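Local coordinates for putative amidohydrolase/peptidase (Burkholderia cenocepacia, PDB 4WJB), which probably hydrolyses carbon-nitrogen bonds as a zinc-dependent amidohydrolase of the peptidase M20 family, at residues Ala339-Ala344 with Tyr375-Ala380. Residues are numbered along the deposited sequence; the frame is centred on the assembly and turned at random.
Sequences APVPFA and YVARVA
Val341 meets Ala377 through one branch. Its CG1 lies 3.9 Å from Ala377 CB. CG1 stands anti to the backbone N (chi1 -178°), and this places that methyl against the alanine. Two residues on, Phe343 reaches Ala377 CB with CD1 and CE1 of its ring. Phe343 CD1 is 4.1 Å from Ala377 CB, and CE1 of the same ring is 4.2 Å from it. The alanine methyl comes to the ring obliquely. CG of Phe343 is anti to its carbonyl carbon (chi1 -73°), and the ring end lies nearer to Ala377 than the start of the side chain. Within the first segment, Val341 O lies 4.2 Å over the plane of the Phe343 ring, displaced from its centre. The contact is small and purely apolar, with no hydrogen bond between the segments. Backbone hydrogen bonds join Val341 to Gly223 and Phe343 to Thr221 of strand 217-234. Phe343 and Ala377 both also touch Thr382 of strand 382-387. The Phe343 side chain is about 9 Å from that of the zinc ligand His203. This is plain structural packing in an M20-family hydrolase: the end of strand 329-342, just before helix 345-357, meets the segment continuing from helix 372-376 near the zinc site.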
loop_
_atom_site.group_PDB
_atom_site.type_symbol
_atom_site.label_atom_id
_atom_site.label_comp_id
_atom_site.label_asym_id
_atom_site.label_seq_id
_atom_site.Cartn_x
_atom_site.Cartn_y
_atom_site.Cartn_z
ATOM N N ALA A 339 -1.071 26.821 9.687
ATOM C CA ALA A 339 -2.136 27.477 10.440
ATOM C C ALA A 339 -3.296 27.878 9.531
ATOM O O ALA A 339 -3.088 28.267 8.378
ATOM C CB ALA A 339 -1.592 28.701 11.180
ATOM N N PRO A 340 -4.527 27.780 10.050
ATOM C CA PRO A 340 -5.711 28.181 9.291
ATOM C C PRO A 340 -5.656 29.658 8.923
ATOM O O PRO A 340 -5.043 30.456 9.638
ATOM C CB PRO A 340 -6.868 27.894 10.255
ATOM C CG PRO A 340 -6.319 26.894 11.232
ATOM C CD PRO A 340 -4.878 27.261 11.382
ATOM N N VAL A 341 -6.274 30.010 7.803
ATOM C CA VAL A 341 -6.304 31.395 7.362
ATOM C C VAL A 341 -7.732 31.917 7.428
ATOM O O VAL A 341 -8.503 31.760 6.480
ATOM C CB VAL A 341 -5.756 31.551 5.928
ATOM C CG1 VAL A 341 -5.750 33.016 5.516
ATOM C CG2 VAL A 341 -4.357 30.960 5.830
ATOM N N PRO A 342 -8.106 32.501 8.571
ATOM C CA PRO A 342 -9.395 33.190 8.626
ATOM C C PRO A 342 -9.353 34.428 7.747
ATOM O O PRO A 342 -8.342 35.131 7.733
ATOM C CB PRO A 342 -9.535 33.565 10.104
ATOM C CG PRO A 342 -8.126 33.649 10.597
ATOM C CD PRO A 342 -7.386 32.570 9.854
ATOM N N PHE A 343 -10.420 34.681 7.004
ATOM C CA PHE A 343 -10.495 35.916 6.232
ATOM C C PHE A 343 -11.095 37.007 7.097
ATOM O O PHE A 343 -11.555 36.741 8.205
ATOM C CB PHE A 343 -11.288 35.701 4.944
ATOM C CG PHE A 343 -10.537 34.900 3.916
ATOM C CD1 PHE A 343 -9.408 35.428 3.308
ATOM C CD2 PHE A 343 -10.935 33.612 3.583
ATOM C CE1 PHE A 343 -8.695 34.692 2.371
ATOM C CE2 PHE A 343 -10.231 32.871 2.646
ATOM C CZ PHE A 343 -9.109 33.409 2.039
ATOM N N ALA A 344 -11.051 38.239 6.605
ATOM C CA ALA A 344 -11.498 39.383 7.381
ATOM C C ALA A 344 -13.016 39.389 7.537
ATOM O O ALA A 344 -13.746 39.297 6.549
ATOM C CB ALA A 344 -11.021 40.673 6.732
ATOM N N TYR A 375 -2.565 34.261 1.164
ATOM C CA TYR A 375 -1.355 34.965 1.566
ATOM C C TYR A 375 -1.628 36.468 1.713
ATOM O O TYR A 375 -1.140 37.108 2.642
ATOM C CB TYR A 375 -0.222 34.725 0.556
ATOM C CG TYR A 375 0.433 33.350 0.636
ATOM C CD1 TYR A 375 0.211 32.509 1.720
ATOM C CD2 TYR A 375 1.278 32.903 -0.376
ATOM C CE1 TYR A 375 0.816 31.255 1.794
ATOM C CE2 TYR A 375 1.885 31.657 -0.314
ATOM C CZ TYR A 375 1.652 30.838 0.774
ATOM O OH TYR A 375 2.251 29.601 0.838
ATOM N N VAL A 376 -2.422 37.016 0.802
ATOM C CA VAL A 376 -2.730 38.448 0.822
ATOM C C VAL A 376 -3.465 38.799 2.113
ATOM O O VAL A 376 -3.360 39.915 2.616
ATOM C CB VAL A 376 -3.554 38.855 -0.416
ATOM C CG1 VAL A 376 -3.900 40.359 -0.399
ATOM C CG2 VAL A 376 -2.778 38.508 -1.676
ATOM N N ALA A 377 -4.175 37.824 2.669
ATOM C CA ALA A 377 -4.869 38.010 3.939
ATOM C C ALA A 377 -3.917 38.430 5.067
ATOM O O ALA A 377 -4.348 39.030 6.050
ATOM C CB ALA A 377 -5.620 36.734 4.320
ATOM N N ARG A 378 -2.627 38.134 4.914
ATOM C CA ARG A 378 -1.623 38.531 5.904
ATOM C C ARG A 378 -1.324 40.029 5.913
ATOM O O ARG A 378 -0.861 40.564 6.922
ATOM C CB ARG A 378 -0.307 37.785 5.669
ATOM C CG ARG A 378 -0.389 36.282 5.823
ATOM C CD ARG A 378 0.998 35.668 5.790
ATOM N NE ARG A 378 0.929 34.213 5.703
ATOM C CZ ARG A 378 1.962 33.403 5.900
ATOM N NH1 ARG A 378 3.153 33.901 6.210
ATOM N NH2 ARG A 378 1.798 32.094 5.793
ATOM N N VAL A 379 -1.560 40.703 4.793
ATOM C CA VAL A 379 -1.160 42.105 4.675
ATOM C C VAL A 379 -2.312 43.036 4.308
ATOM O O VAL A 379 -2.096 44.216 4.039
ATOM C CB VAL A 379 -0.034 42.288 3.629
ATOM C CG1 VAL A 379 1.232 41.556 4.067
ATOM C CG2 VAL A 379 -0.492 41.811 2.253
ATOM N N ALA A 380 -3.529 42.503 4.304
ATOM C CA ALA A 380 -4.709 43.288 3.959
ATOM C C ALA A 380 -5.965 42.574 4.420
ATOM O O ALA A 380 -6.000 41.345 4.434
ATOM C CB ALA A 380 -4.767 43.529 2.464
#